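Local coordinates for variant surface glycoprotein MITAT 1.1 (Trypanosoma brucei brucei, PDB 5LY9) that forms, as a dimer, the surface coat of the trypanosome, whose antigenically distinct variants let the parasite evade the host immune response, at residues L109-L112 and E113-G117; G200-T204 and S205-T209; A279-T283 and L284-K288; K288-E292 and H293-A297. All blocks are in the same frame, centred on the assembly; numbering follows the deposited sequence.

How the interactions relate
All four interactions are local contacts within the N-terminal, A-type domain of the glycoprotein. Interactions 1 and 2 lie at one end of the elongated chain, with centres about 20 Å apart. Interactions 3 and 4 lie at the other end, about 69 to 79 Å away between centres. Interactions 1, 2 and 3 are partly buried and meet the second subunit; interaction 4 is at the surface. Interaction 1 ends the long helix 62-114, and interaction 2 is a loop turn. Interaction 3 lies near the C-terminal end of helix 275-285 and has leucine packing. Interaction 4 is a turn, held by asparagine and water, that starts helix 295-304. Interactions 3 and 4 share K288 and touch through L286 and A295.

Interaction 1. Residues L109-L112 and E113-G117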
ATOM      1  N   LEU A 109     -14.100 -20.196   8.794  1.00 20.90           N
ATOM      2  CA  LEU A 109     -13.507 -21.536   8.807  1.00 21.33           C
ATOM      3  C   LEU A 109     -13.070 -21.955  10.211  1.00 20.95           C
ATOM      4  O   LEU A 109     -13.277 -23.108  10.604  1.00 21.37           O
ATOM      5  CB  LEU A 109     -12.316 -21.690   7.847  1.00 21.70           C
ATOM      6  CG  LEU A 109     -12.594 -21.713   6.340  1.00 23.39           C
ATOM      7  CD1 LEU A 109     -11.295 -21.721   5.594  1.00 24.84           C
ATOM      8  CD2 LEU A 109     -13.415 -22.889   5.867  1.00 25.76           C
ATOM      9  N   ASN A 110     -12.441 -21.035  10.939  1.00 21.26           N
ATOM     10  CA  ASN A 110     -12.040 -21.299  12.298  1.00 22.31           C
ATOM     11  C   ASN A 110     -13.266 -21.679  13.152  1.00 21.69           C
ATOM     12  O   ASN A 110     -13.175 -22.613  14.005  1.00 21.69           O
ATOM     13  CB  ASN A 110     -11.335 -20.105  12.927  1.00 21.94           C
ATOM     14  CG  ASN A 110     -10.934 -20.342  14.384  1.00 23.16           C
ATOM     15  OD1 ASN A 110      -9.978 -21.055  14.649  1.00 23.35           O
ATOM     16  ND2 ASN A 110     -11.687 -19.796  15.305  1.00 24.35           N
ATOM     17  N   LEU A 111     -14.392 -20.954  12.966  1.00 21.24           N
ATOM     18  CA  LEU A 111     -15.547 -21.229  13.806  1.00 21.78           C
ATOM     19  C   LEU A 111     -16.063 -22.655  13.478  1.00 22.36           C
ATOM     20  O   LEU A 111     -16.306 -23.436  14.382  1.00 21.64           O
ATOM     21  CB  LEU A 111     -16.663 -20.193  13.552  1.00 21.82           C
ATOM     22  CG  LEU A 111     -17.976 -20.529  14.234  1.00 21.61           C
ATOM     23  CD1 LEU A 111     -17.804 -20.557  15.762  1.00 22.28           C
ATOM     24  CD2 LEU A 111     -19.019 -19.547  13.843  1.00 22.22           C
ATOM     25  N   LEU A 112     -16.174 -23.004  12.199  1.00 21.80           N
ATOM     26  CA  LEU A 112     -16.633 -24.321  11.821  1.00 22.64           C
ATOM     27  C   LEU A 112     -15.695 -25.375  12.372  1.00 22.75           C
ATOM     28  O   LEU A 112     -16.172 -26.421  12.899  1.00 22.85           O
ATOM     29  CB  LEU A 112     -16.784 -24.508  10.331  1.00 24.09           C
ATOM     30  CG  LEU A 112     -17.873 -23.719   9.644  1.00 24.25           C
ATOM     31  CD1 LEU A 112     -17.868 -23.973   8.130  1.00 25.35           C
ATOM     32  CD2 LEU A 112     -19.176 -23.977  10.286  1.00 24.10           C
ATOM     33  N   GLU A 113     -14.383 -25.161  12.269  1.00 21.83           N
ATOM     34  CA  GLU A 113     -13.438 -26.099  12.870  1.00 22.58           C
ATOM     35  C   GLU A 113     -13.656 -26.302  14.351  1.00 22.92           C
ATOM     36  O   GLU A 113     -13.475 -27.417  14.912  1.00 24.11           O
ATOM     37  CB  GLU A 113     -12.001 -25.669  12.576  1.00 22.92           C
ATOM     38  CG  GLU A 113     -11.004 -26.763  12.802  1.00 24.70           C
ATOM     39  CD  GLU A 113      -9.572 -26.346  12.417  1.00 26.09           C
ATOM     40  OE1 GLU A 113      -9.407 -25.306  11.686  1.00 26.21           O
ATOM     41  OE2 GLU A 113      -8.620 -27.070  12.858  1.00 28.64           O
ATOM     42  N   SER A 114     -14.022 -25.229  15.009  1.00 22.83           N
ATOM     43  CA  SER A 114     -14.124 -25.213  16.472  1.00 24.71           C
ATOM     44  C   SER A 114     -15.398 -25.819  16.995  1.00 24.86           C
ATOM     45  O   SER A 114     -15.465 -26.147  18.172  1.00 26.79           O
ATOM     46  CB  SER A 114     -14.035 -23.782  16.994  1.00 26.88           C
ATOM     47  OG  SER A 114     -12.778 -23.187  16.611  1.00 28.61           O
ATOM     48  N   LEU A 115     -16.383 -26.018  16.148  1.00 23.97           N
ATOM     49  CA  LEU A 115     -17.652 -26.577  16.592  1.00 23.80           C
ATOM     50  C   LEU A 115     -17.646 -28.092  16.442  1.00 26.03           C
ATOM     51  O   LEU A 115     -18.438 -28.684  15.735  1.00 29.19           O
ATOM     52  CB  LEU A 115     -18.829 -25.927  15.860  1.00 23.44           C
ATOM     53  CG  LEU A 115     -19.028 -24.441  16.020  1.00 24.04           C
ATOM     54  CD1 LEU A 115     -20.170 -23.904  15.129  1.00 24.76           C
ATOM     55  CD2 LEU A 115     -19.244 -24.117  17.511  1.00 26.92           C
ATOM     56  N   LYS A 116     -16.688 -28.705  17.096  1.00 26.78           N
ATOM     57  CA  LYS A 116     -16.432 -30.143  17.072  1.00 28.01           C
ATOM     58  C   LYS A 116     -16.650 -30.603  18.511  1.00 25.66           C
ATOM     59  O   LYS A 116     -16.052 -30.057  19.427  1.00 24.80           O
ATOM     60  CB  LYS A 116     -14.998 -30.395  16.672  1.00 30.59           C
ATOM     61  CG  LYS A 116     -14.803 -31.861  16.325  1.00 36.37           C
ATOM     62  CD  LYS A 116     -13.353 -32.210  16.222  1.00 43.02           C
ATOM     63  CE  LYS A 116     -12.657 -31.542  15.101  1.00 49.12           C
ATOM     64  NZ  LYS A 116     -11.364 -32.291  14.902  1.00 55.32           N
ATOM     65  N   GLY A 117     -17.511 -31.575  18.677  1.00 25.69           N
ATOM     66  CA  GLY A 117     -17.903 -32.010  19.985  1.00 27.10           C
ATOM     67  C   GLY A 117     -18.397 -33.457  19.941  1.00 27.03           C
ATOM     68  O   GLY A 117     -19.523 -33.714  19.538  1.00 26.32           O
TER
HETATM   69  O   HOH W   1      -8.554 -23.374  13.573  1.00 31.57           O
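S114 reaches back one helical turn to N110 at the C-terminal end of helix 62-114, one of the long helices of the A-type fold. Its hydroxyl OG donates to N110 O at 2.7 Å, and its backbone N also donates to N110 O, at 2.9 Å. The two donors reach this oxygen from opposite faces of its carbonyl plane. The hydroxyl can do so because OG lies beside its own backbone N (chi1 -60°), which turns it back along the helix. One residue earlier, E113 N makes a nearly straight bond to L109 O. After S114 the helix stops. L115 leaves helical geometry and forms the centre of an inverse gamma turn.

On another side, L111 CD1 packs against L115 CG at 4.1 Å, and the two leucines cross at a slant. L192 touches both. L111 also meets L111 of the second subunit, so this helix end belongs to the dimer contact.

The polar side chains have further partners. N110 ND2 donates to K212 O of the second subunit. The carboxylate of E113 makes a salt bridge with R135 through OE2, which should help to fix its rotation. Its other oxygen is linked to N110 by one water: the water donates to N110 OD1 at 2.9 Å, and weakly to E113 OE1 at 2.8 Å.

Interaction 2. Residues G200-T204 and S205-T209; sequences GYPTT and SALDT
S205 N donates to T203 O at 2.7 Å across T204, whose phi and psi of 67° and -52° make this a classic gamma turn. The turn reverses the chain and brings the residues after it back over P202.

The proline ring takes most of the side-chain contact. Its CB and CG atoms both lie 3.4 Å from S205 O, so this carbonyl oxygen sits against one side of the ring. A206 follows with its backbone, its CA being 4.0 Å from P202 CG. L207 then adds a methyl group: CD2 packs on P202 CB at 4.0 Å. P202 and L207 are the buried apolar pair of the turn, while T204 lies at its exposed tip.

Several polar groups of the turn bond to the second subunit. S205 OG bonds to E120 of that subunit. T203 OG1 and Y201 O both accept from K191 NZ of the second subunit. T203 O, already used in the turn, also accepts from N121 ND2 of the second subunit. The two copies of Y201 pack on each other, so the turn is part of the dimer interface.

The turn belongs to the loop after strand 173-174. Within the chain, L207 O accepts from N222 ND2, just past strand 218-220. Two residues after T209 the loop enters strand 211-213, an outer strand of a four-stranded antiparallel sheet.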
ATOM      1  N   GLY A 200     -31.942 -27.794  13.449  1.00 25.52           N
ATOM      2  CA  GLY A 200     -30.851 -26.826  13.403  1.00 24.93           C
ATOM      3  C   GLY A 200     -30.521 -26.090  14.660  1.00 25.10           C
ATOM      4  O   GLY A 200     -30.871 -26.516  15.787  1.00 25.14           O
ATOM      5  N   TYR A 201     -29.841 -24.963  14.465  1.00 23.81           N
ATOM      6  CA  TYR A 201     -29.301 -24.143  15.513  1.00 23.85           C
ATOM      7  C   TYR A 201     -30.335 -23.582  16.507  1.00 24.90           C
ATOM      8  O   TYR A 201     -30.189 -23.799  17.694  1.00 26.68           O
ATOM      9  CB  TYR A 201     -28.410 -23.035  14.922  1.00 23.71           C
ATOM     10  CG  TYR A 201     -28.056 -21.949  15.931  1.00 23.75           C
ATOM     11  CD1 TYR A 201     -26.990 -22.130  16.781  1.00 24.65           C
ATOM     12  CD2 TYR A 201     -28.875 -20.822  16.121  1.00 24.40           C
ATOM     13  CE1 TYR A 201     -26.700 -21.175  17.759  1.00 25.89           C
ATOM     14  CE2 TYR A 201     -28.582 -19.845  17.068  1.00 23.49           C
ATOM     15  CZ  TYR A 201     -27.531 -20.045  17.911  1.00 24.85           C
ATOM     16  OH  TYR A 201     -27.200 -19.097  18.818  1.00 25.87           O
ATOM     17  N   PRO A 202     -31.380 -22.843  16.038  1.00 25.27           N
ATOM     18  CA  PRO A 202     -32.141 -22.064  16.981  1.00 25.43           C
ATOM     19  C   PRO A 202     -33.142 -22.884  17.802  1.00 26.88           C
ATOM     20  O   PRO A 202     -33.648 -23.855  17.301  1.00 28.41           O
ATOM     21  CB  PRO A 202     -32.845 -21.072  16.075  1.00 25.23           C
ATOM     22  CG  PRO A 202     -33.160 -21.871  14.885  1.00 25.29           C
ATOM     23  CD  PRO A 202     -31.904 -22.676  14.658  1.00 25.05           C
ATOM     24  N   THR A 203     -33.451 -22.386  19.016  1.00 27.22           N
ATOM     25  CA  THR A 203     -34.464 -22.959  19.892  1.00 28.49           C
ATOM     26  C   THR A 203     -35.828 -22.421  19.565  1.00 28.86           C
ATOM     27  O   THR A 203     -36.055 -21.230  19.481  1.00 29.27           O
ATOM     28  CB  THR A 203     -34.167 -22.603  21.318  1.00 29.21           C
ATOM     29  OG1 THR A 203     -32.832 -23.066  21.636  1.00 29.28           O
ATOM     30  CG2 THR A 203     -35.161 -23.246  22.275  1.00 31.63           C
ATOM     31  N   THR A 204     -36.755 -23.351  19.377  1.00 30.35           N
ATOM     32  CA  THR A 204     -38.217 -23.075  19.162  1.00 31.17           C
ATOM     33  C   THR A 204     -38.611 -22.376  17.866  1.00 32.42           C
ATOM     34  O   THR A 204     -39.482 -22.847  17.134  1.00 31.62           O
ATOM     35  CB  THR A 204     -38.783 -22.441  20.428  1.00 31.88           C
ATOM     36  OG1 THR A 204     -38.544 -23.388  21.527  1.00 33.55           O
ATOM     37  CG2 THR A 204     -40.233 -22.136  20.261  1.00 32.51           C
ATOM     38  N   SER A 205     -37.983 -21.246  17.558  1.00 31.47           N
ATOM     39  CA  SER A 205     -38.402 -20.444  16.438  1.00 32.52           C
ATOM     40  C   SER A 205     -37.271 -20.575  15.466  1.00 31.31           C
ATOM     41  O   SER A 205     -36.154 -20.492  15.894  1.00 29.21           O
ATOM     42  CB  SER A 205     -38.513 -18.970  16.819  1.00 34.18           C
ATOM     43  OG  SER A 205     -39.594 -18.788  17.762  1.00 37.36           O
ATOM     44  N   ALA A 206     -37.582 -20.670  14.190  1.00 29.41           N
ATOM     45  CA  ALA A 206     -36.550 -20.589  13.168  1.00 29.53           C
ATOM     46  C   ALA A 206     -35.920 -19.178  13.142  1.00 28.73           C
ATOM     47  O   ALA A 206     -36.481 -18.180  13.666  1.00 28.16           O
ATOM     48  CB  ALA A 206     -37.158 -20.910  11.814  1.00 30.24           C
ATOM     49  N   LEU A 207     -34.757 -19.045  12.485  1.00 26.41           N
ATOM     50  CA  LEU A 207     -34.218 -17.717  12.304  1.00 26.20           C
ATOM     51  C   LEU A 207     -35.216 -16.859  11.535  1.00 26.39           C
ATOM     52  O   LEU A 207     -35.883 -17.341  10.619  1.00 27.44           O
ATOM     53  CB  LEU A 207     -32.878 -17.796  11.598  1.00 25.75           C
ATOM     54  CG  LEU A 207     -31.715 -18.526  12.271  1.00 24.82           C
ATOM     55  CD1 LEU A 207     -30.476 -18.410  11.367  1.00 25.56           C
ATOM     56  CD2 LEU A 207     -31.513 -18.094  13.701  1.00 25.56           C
ATOM     57  N   ASP A 208     -35.334 -15.580  11.891  1.00 28.36           N
ATOM     58  CA  ASP A 208     -36.278 -14.688  11.221  1.00 28.75           C
ATOM     59  C   ASP A 208     -36.046 -14.558   9.703  1.00 30.34           C
ATOM     60  O   ASP A 208     -36.997 -14.477   8.897  1.00 29.09           O
ATOM     61  CB  ASP A 208     -36.134 -13.316  11.862  1.00 31.00           C
ATOM     62  CG  ASP A 208     -36.541 -13.304  13.337  1.00 30.94           C
ATOM     63  OD1 ASP A 208     -37.230 -14.231  13.785  1.00 29.47           O
ATOM     64  OD2 ASP A 208     -36.165 -12.364  14.052  1.00 32.21           O
ATOM     65  N   THR A 209     -34.763 -14.570   9.304  1.00 27.50           N
ATOM     66  CA  THR A 209     -34.377 -14.603   7.920  1.00 28.20           C
ATOM     67  C   THR A 209     -33.244 -15.620   7.727  1.00 26.78           C
ATOM     68  O   THR A 209     -32.628 -16.008   8.697  1.00 25.48           O
ATOM     69  CB  THR A 209     -33.880 -13.244   7.396  1.00 30.79           C
ATOM     70  OG1 THR A 209     -32.691 -12.843   8.062  1.00 31.65           O
ATOM     71  CG2 THR A 209     -34.948 -12.101   7.668  1.00 32.49           C
TER

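Interaction 3. Residues A279-T283 and L284-K288; sequences ALVKT and LLLPK
V281 O receives two backbone N-H groups, from L285 and L286, in a wider pi-type turn near the C-terminal end of helix 275-285. L285 N is 2.9 Å away and lies above the carbonyl plane. L286 N is 3.1 Å away and lies close to the line of the C=O bond. One residue earlier, L284 N bonds to L280 O at 2.8 Å, the ordinary helical spacing. L286 N thus adds an i+5 bond to the i+4 bond of L285 N.

The side chains meet across the contact by apolar packing. L280 and L284 run alongside each other in the same direction, with L280 CD2 3.9 Å from L284 CD1.

Outside the two segments, this pair packs on the second subunit: L280 on D348 and L284 on N352 of that subunit. L280 also rests on L67 and R74 of helix 62-114. V281 meets K299 and L300 of helix 295-304.

L286, beyond the i+4 bond, folds back over V281 and K282. Its CG lies beside its own backbone N (chi1 -67°) and comes within 4.2 Å of V281 CG1. From there its CD1 methyl reaches the backbone of the turn, 3.8 Å from K282 CA.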
ATOM      1  N   ALA A 279       6.792  14.696 -28.419  1.00 24.51           N
ATOM      2  CA  ALA A 279       6.347  16.018 -27.835  1.00 24.95           C
ATOM      3  C   ALA A 279       7.533  16.866 -27.470  1.00 25.34           C
ATOM      4  O   ALA A 279       7.519  18.101 -27.657  1.00 24.54           O
ATOM      5  CB  ALA A 279       5.483  15.815 -26.637  1.00 26.57           C
ATOM      6  N   LEU A 280       8.597  16.224 -26.979  1.00 25.06           N
ATOM      7  CA  LEU A 280       9.806  17.011 -26.616  1.00 24.97           C
ATOM      8  C   LEU A 280      10.569  17.561 -27.838  1.00 24.19           C
ATOM      9  O   LEU A 280      11.309  18.514 -27.688  1.00 23.75           O
ATOM     10  CB  LEU A 280      10.758  16.220 -25.745  1.00 25.39           C
ATOM     11  CG  LEU A 280      10.289  16.049 -24.316  1.00 25.50           C
ATOM     12  CD1 LEU A 280      11.002  14.906 -23.673  1.00 26.06           C
ATOM     13  CD2 LEU A 280      10.499  17.358 -23.610  1.00 25.35           C
ATOM     14  N   VAL A 281      10.413  16.947 -29.022  1.00 23.78           N
ATOM     15  CA  VAL A 281      11.043  17.436 -30.192  1.00 24.19           C
ATOM     16  C   VAL A 281      10.481  18.835 -30.448  1.00 24.20           C
ATOM     17  O   VAL A 281      11.210  19.789 -30.718  1.00 24.65           O
ATOM     18  CB  VAL A 281      10.895  16.477 -31.391  1.00 24.59           C
ATOM     19  CG1 VAL A 281      11.393  17.141 -32.688  1.00 25.29           C
ATOM     20  CG2 VAL A 281      11.686  15.168 -31.125  1.00 25.15           C
ATOM     21  N   LYS A 282       9.186  18.932 -30.330  1.00 24.87           N
ATOM     22  CA  LYS A 282       8.471  20.176 -30.533  1.00 28.80           C
ATOM     23  C   LYS A 282       8.769  21.161 -29.389  1.00 29.37           C
ATOM     24  O   LYS A 282       9.194  22.280 -29.657  1.00 31.76           O
ATOM     25  CB  LYS A 282       6.999  19.919 -30.612  1.00 31.73           C
ATOM     26  CG  LYS A 282       6.272  21.244 -30.865  1.00 36.08           C
ATOM     27  CD  LYS A 282       4.819  21.016 -31.133  1.00 42.77           C
ATOM     28  CE  LYS A 282       4.117  22.368 -31.328  1.00 48.68           C
ATOM     29  NZ  LYS A 282       2.671  22.121 -31.155  1.00 51.78           N
ATOM     30  N   THR A 283       8.732  20.697 -28.173  1.00 29.38           N
ATOM     31  CA  THR A 283       9.054  21.517 -26.993  1.00 30.95           C
ATOM     32  C   THR A 283      10.452  22.104 -26.984  1.00 32.14           C
ATOM     33  O   THR A 283      10.595  23.291 -26.672  1.00 34.34           O
ATOM     34  CB  THR A 283       8.845  20.704 -25.726  1.00 33.04           C
ATOM     35  OG1 THR A 283       7.458  20.357 -25.687  1.00 36.09           O
ATOM     36  CG2 THR A 283       9.204  21.494 -24.387  1.00 35.93           C
ATOM     37  N   LEU A 284      11.481  21.291 -27.250  1.00 27.64           N
ATOM     38  CA  LEU A 284      12.884  21.685 -27.047  1.00 28.05           C
ATOM     39  C   LEU A 284      13.633  22.036 -28.292  1.00 28.75           C
ATOM     40  O   LEU A 284      14.560  22.807 -28.237  1.00 30.58           O
ATOM     41  CB  LEU A 284      13.629  20.534 -26.338  1.00 27.01           C
ATOM     42  CG  LEU A 284      13.215  20.266 -24.885  1.00 27.53           C
ATOM     43  CD1 LEU A 284      13.933  19.021 -24.354  1.00 26.94           C
ATOM     44  CD2 LEU A 284      13.424  21.532 -24.032  1.00 29.60           C
ATOM     45  N   LEU A 285      13.244  21.500 -29.448  1.00 27.05           N
ATOM     46  CA  LEU A 285      14.118  21.584 -30.616  1.00 26.39           C
ATOM     47  C   LEU A 285      13.549  22.342 -31.813  1.00 29.02           C
ATOM     48  O   LEU A 285      14.300  22.888 -32.581  1.00 31.78           O
ATOM     49  CB  LEU A 285      14.604  20.169 -30.979  1.00 26.86           C
ATOM     50  CG  LEU A 285      15.314  19.302 -29.971  1.00 25.36           C
ATOM     51  CD1 LEU A 285      15.835  17.953 -30.571  1.00 26.73           C
ATOM     52  CD2 LEU A 285      16.523  19.981 -29.393  1.00 28.62           C
ATOM     53  N   LEU A 286      12.247  22.348 -32.020  1.00 28.41           N
ATOM     54  CA  LEU A 286      11.666  23.016 -33.161  1.00 28.49           C
ATOM     55  C   LEU A 286      11.543  24.525 -32.936  1.00 31.29           C
ATOM     56  O   LEU A 286      11.258  24.953 -31.841  1.00 32.50           O
ATOM     57  CB  LEU A 286      10.325  22.457 -33.479  1.00 26.85           C
ATOM     58  CG  LEU A 286      10.333  20.976 -33.998  1.00 27.29           C
ATOM     59  CD1 LEU A 286       8.920  20.512 -34.335  1.00 29.45           C
ATOM     60  CD2 LEU A 286      11.242  20.639 -35.126  1.00 30.42           C
ATOM     61  N   PRO A 287      11.746  25.335 -33.968  1.00 34.54           N
ATOM     62  CA  PRO A 287      11.304  26.724 -33.851  1.00 37.57           C
ATOM     63  C   PRO A 287       9.806  26.864 -33.553  1.00 38.82           C
ATOM     64  O   PRO A 287       8.986  26.060 -34.034  1.00 36.60           O
ATOM     65  CB  PRO A 287      11.560  27.285 -35.225  1.00 40.02           C
ATOM     66  CG  PRO A 287      12.257  26.252 -36.056  1.00 40.00           C
ATOM     67  CD  PRO A 287      12.118  24.942 -35.340  1.00 38.57           C
ATOM     68  N   LYS A 288       9.417  27.921 -32.826  1.00 41.02           N
ATOM     69  CA  LYS A 288       7.992  28.124 -32.461  1.00 43.16           C
ATOM     70  C   LYS A 288       7.180  28.472 -33.716  1.00 42.11           C
ATOM     71  O   LYS A 288       6.007  28.180 -33.822  1.00 44.69           O
ATOM     72  CB  LYS A 288       7.845  29.169 -31.333  1.00 50.91           C
ATOM     73  CG  LYS A 288       9.060  29.170 -30.370  1.00 55.34           C
ATOM     74  CD  LYS A 288       8.773  29.479 -28.904  1.00 61.61           C
ATOM     75  CE  LYS A 288      10.067  29.502 -28.106  1.00 62.30           C
ATOM     76  NZ  LYS A 288      10.785  30.825 -28.192  1.00 68.56           N
TER

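Interaction 4. Residues K288-E292 and H293-A297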
ATOM      1  N   LYS A 288       9.417  27.921 -32.826  1.00 41.02           N
ATOM      2  CA  LYS A 288       7.992  28.124 -32.461  1.00 43.16           C
ATOM      3  C   LYS A 288       7.180  28.472 -33.716  1.00 42.11           C
ATOM      4  O   LYS A 288       6.007  28.180 -33.822  1.00 44.69           O
ATOM      5  CB  LYS A 288       7.845  29.169 -31.333  1.00 50.91           C
ATOM      6  CG  LYS A 288       9.060  29.170 -30.370  1.00 55.34           C
ATOM      7  CD  LYS A 288       8.773  29.479 -28.904  1.00 61.61           C
ATOM      8  CE  LYS A 288      10.067  29.502 -28.106  1.00 62.30           C
ATOM      9  NZ  LYS A 288      10.785  30.825 -28.192  1.00 68.56           N
ATOM     10  N   ASP A 289       7.836  29.006 -34.727  1.00 41.57           N
ATOM     11  CA  ASP A 289       7.115  29.338 -35.987  1.00 44.27           C
ATOM     12  C   ASP A 289       7.201  28.279 -37.060  1.00 39.66           C
ATOM     13  O   ASP A 289       6.904  28.546 -38.235  1.00 40.12           O
ATOM     14  CB  ASP A 289       7.601  30.693 -36.503  1.00 48.84           C
ATOM     15  CG  ASP A 289       9.077  30.678 -36.920  1.00 54.44           C
ATOM     16  OD1 ASP A 289       9.832  29.697 -36.587  1.00 55.25           O
ATOM     17  OD2 ASP A 289       9.456  31.690 -37.568  1.00 59.27           O
ATOM     18  N   ASN A 290       7.561  27.044 -36.664  1.00 36.50           N
ATOM     19  CA  ASN A 290       7.597  25.927 -37.598  1.00 35.63           C
ATOM     20  C   ASN A 290       6.283  25.806 -38.340  1.00 33.56           C
ATOM     21  O   ASN A 290       5.202  25.820 -37.745  1.00 30.50           O
ATOM     22  CB  ASN A 290       7.922  24.575 -36.912  1.00 36.57           C
ATOM     23  CG  ASN A 290       7.509  23.355 -37.771  1.00 36.42           C
ATOM     24  OD1 ASN A 290       8.054  23.098 -38.847  1.00 36.01           O
ATOM     25  ND2 ASN A 290       6.518  22.624 -37.290  1.00 41.20           N
ATOM     26  N   THR A 291       6.396  25.671 -39.646  1.00 31.94           N
ATOM     27  CA  THR A 291       5.239  25.588 -40.468  1.00 32.75           C
ATOM     28  C   THR A 291       4.939  24.197 -40.981  1.00 34.39           C
ATOM     29  O   THR A 291       3.860  24.008 -41.524  1.00 33.36           O
ATOM     30  CB  THR A 291       5.357  26.522 -41.656  1.00 34.73           C
ATOM     31  OG1 THR A 291       6.503  26.119 -42.400  1.00 36.32           O
ATOM     32  CG2 THR A 291       5.524  27.959 -41.179  1.00 34.46           C
ATOM     33  N   GLU A 292       5.839  23.247 -40.785  1.00 35.47           N
ATOM     34  CA  GLU A 292       5.728  21.948 -41.433  1.00 38.60           C
ATOM     35  C   GLU A 292       4.910  20.890 -40.718  1.00 37.80           C
ATOM     36  O   GLU A 292       4.993  20.711 -39.516  1.00 35.74           O
ATOM     37  CB  GLU A 292       7.104  21.351 -41.737  1.00 43.91           C
ATOM     38  CG  GLU A 292       7.925  22.193 -42.681  1.00 51.01           C
ATOM     39  CD  GLU A 292       7.344  22.352 -44.112  1.00 62.83           C
ATOM     40  OE1 GLU A 292       6.227  21.829 -44.439  1.00 72.35           O
ATOM     41  OE2 GLU A 292       8.055  22.998 -44.949  1.00 68.34           O
ATOM     42  N   HIS A 293       4.176  20.155 -41.556  1.00 38.10           N
ATOM     43  CA  HIS A 293       3.516  18.921 -41.242  1.00 38.51           C
ATOM     44  C   HIS A 293       4.586  17.881 -40.874  1.00 36.98           C
ATOM     45  O   HIS A 293       5.641  17.784 -41.549  1.00 38.36           O
ATOM     46  CB  HIS A 293       2.782  18.470 -42.514  1.00 39.88           C
ATOM     47  CG  HIS A 293       1.911  17.286 -42.302  1.00 45.35           C
ATOM     48  ND1 HIS A 293       0.900  17.280 -41.358  1.00 48.52           N
ATOM     49  CD2 HIS A 293       1.941  16.042 -42.839  1.00 47.96           C
ATOM     50  CE1 HIS A 293       0.321  16.088 -41.353  1.00 51.12           C
ATOM     51  NE2 HIS A 293       0.948  15.312 -42.223  1.00 50.01           N
ATOM     52  N   ASN A 294       4.323  17.088 -39.845  1.00 36.37           N
ATOM     53  CA  ASN A 294       5.225  16.012 -39.451  1.00 35.45           C
ATOM     54  C   ASN A 294       6.648  16.507 -39.240  1.00 31.27           C
ATOM     55  O   ASN A 294       7.611  15.790 -39.515  1.00 31.02           O
ATOM     56  CB  ASN A 294       5.223  14.807 -40.421  1.00 39.85           C
ATOM     57  CG  ASN A 294       3.864  14.149 -40.551  1.00 46.43           C
ATOM     58  OD1 ASN A 294       3.491  13.617 -41.645  1.00 53.53           O
ATOM     59  ND2 ASN A 294       3.082  14.201 -39.465  1.00 46.57           N
ATOM     60  N   ALA A 295       6.753  17.706 -38.674  1.00 30.60           N
ATOM     61  CA  ALA A 295       8.044  18.311 -38.388  1.00 29.66           C
ATOM     62  C   ALA A 295       8.843  17.481 -37.367  1.00 26.42           C
ATOM     63  O   ALA A 295      10.065  17.355 -37.447  1.00 25.27           O
ATOM     64  CB  ALA A 295       7.859  19.725 -37.895  1.00 29.52           C
ATOM     65  N   GLU A 296       8.136  16.863 -36.447  1.00 26.57           N
ATOM     66  CA  GLU A 296       8.845  16.043 -35.425  1.00 25.39           C
ATOM     67  C   GLU A 296       9.556  14.840 -36.005  1.00 24.13           C
ATOM     68  O   GLU A 296      10.745  14.570 -35.660  1.00 24.45           O
ATOM     69  CB  GLU A 296       7.943  15.637 -34.272  1.00 26.19           C
ATOM     70  CG  GLU A 296       7.388  16.799 -33.491  1.00 27.01           C
ATOM     71  CD  GLU A 296       6.094  17.337 -34.053  1.00 30.07           C
ATOM     72  OE1 GLU A 296       5.717  17.004 -35.184  1.00 30.70           O
ATOM     73  OE2 GLU A 296       5.427  18.131 -33.362  1.00 33.88           O
ATOM     74  N   ALA A 297       8.845  14.124 -36.863  1.00 25.61           N
ATOM     75  CA  ALA A 297       9.412  12.984 -37.582  1.00 25.75           C
ATOM     76  C   ALA A 297      10.624  13.352 -38.428  1.00 26.11           C
ATOM     77  O   ALA A 297      11.675  12.667 -38.398  1.00 24.67           O
ATOM     78  CB  ALA A 297       8.356  12.304 -38.457  1.00 27.48           C
TER
HETATM   79  O   HOH W   2       4.484  19.179 -37.450  1.00 52.66           O
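N290 holds CG anti to its own nitrogen (chi1 161°) with the amide turned by chi2 of 66°, and this brings the outer end of the amide, OD1 and ND2, against the methyl of A295. The same posture makes an Asx turn: N290 OD1 accepts from E292 N at 2.9 Å, with the donor above the amide carbonyl plane. N290 ND2 gives a weak bond to E292 O. The asparagine thus bonds to E292 at its N and, weakly, at its O, which probably steadies the chain just before a type II beta turn from E292 to A295.

That turn leads into helix 295-304. A295 CB lies 3.3 Å from N290 ND2 and 3.4 Å from E292 O. L286 also touches A295, which connects the turn to the end of the preceding helix. At the tip, N294 CG lies over one face of the H293 ring, 3.4 Å from its plane and nearer the ring's edge than its centre. N294 takes the N-cap position, but its side chain makes no capping bond; its backbone O accepts from T298 OG1.

A water spans the two ends of the turn where no direct hydrogen bond joins them. It donates to E292 O at 2.6 Å and accepts from A295 N at 3.0 Å, with a weak third bond to E296 OE1.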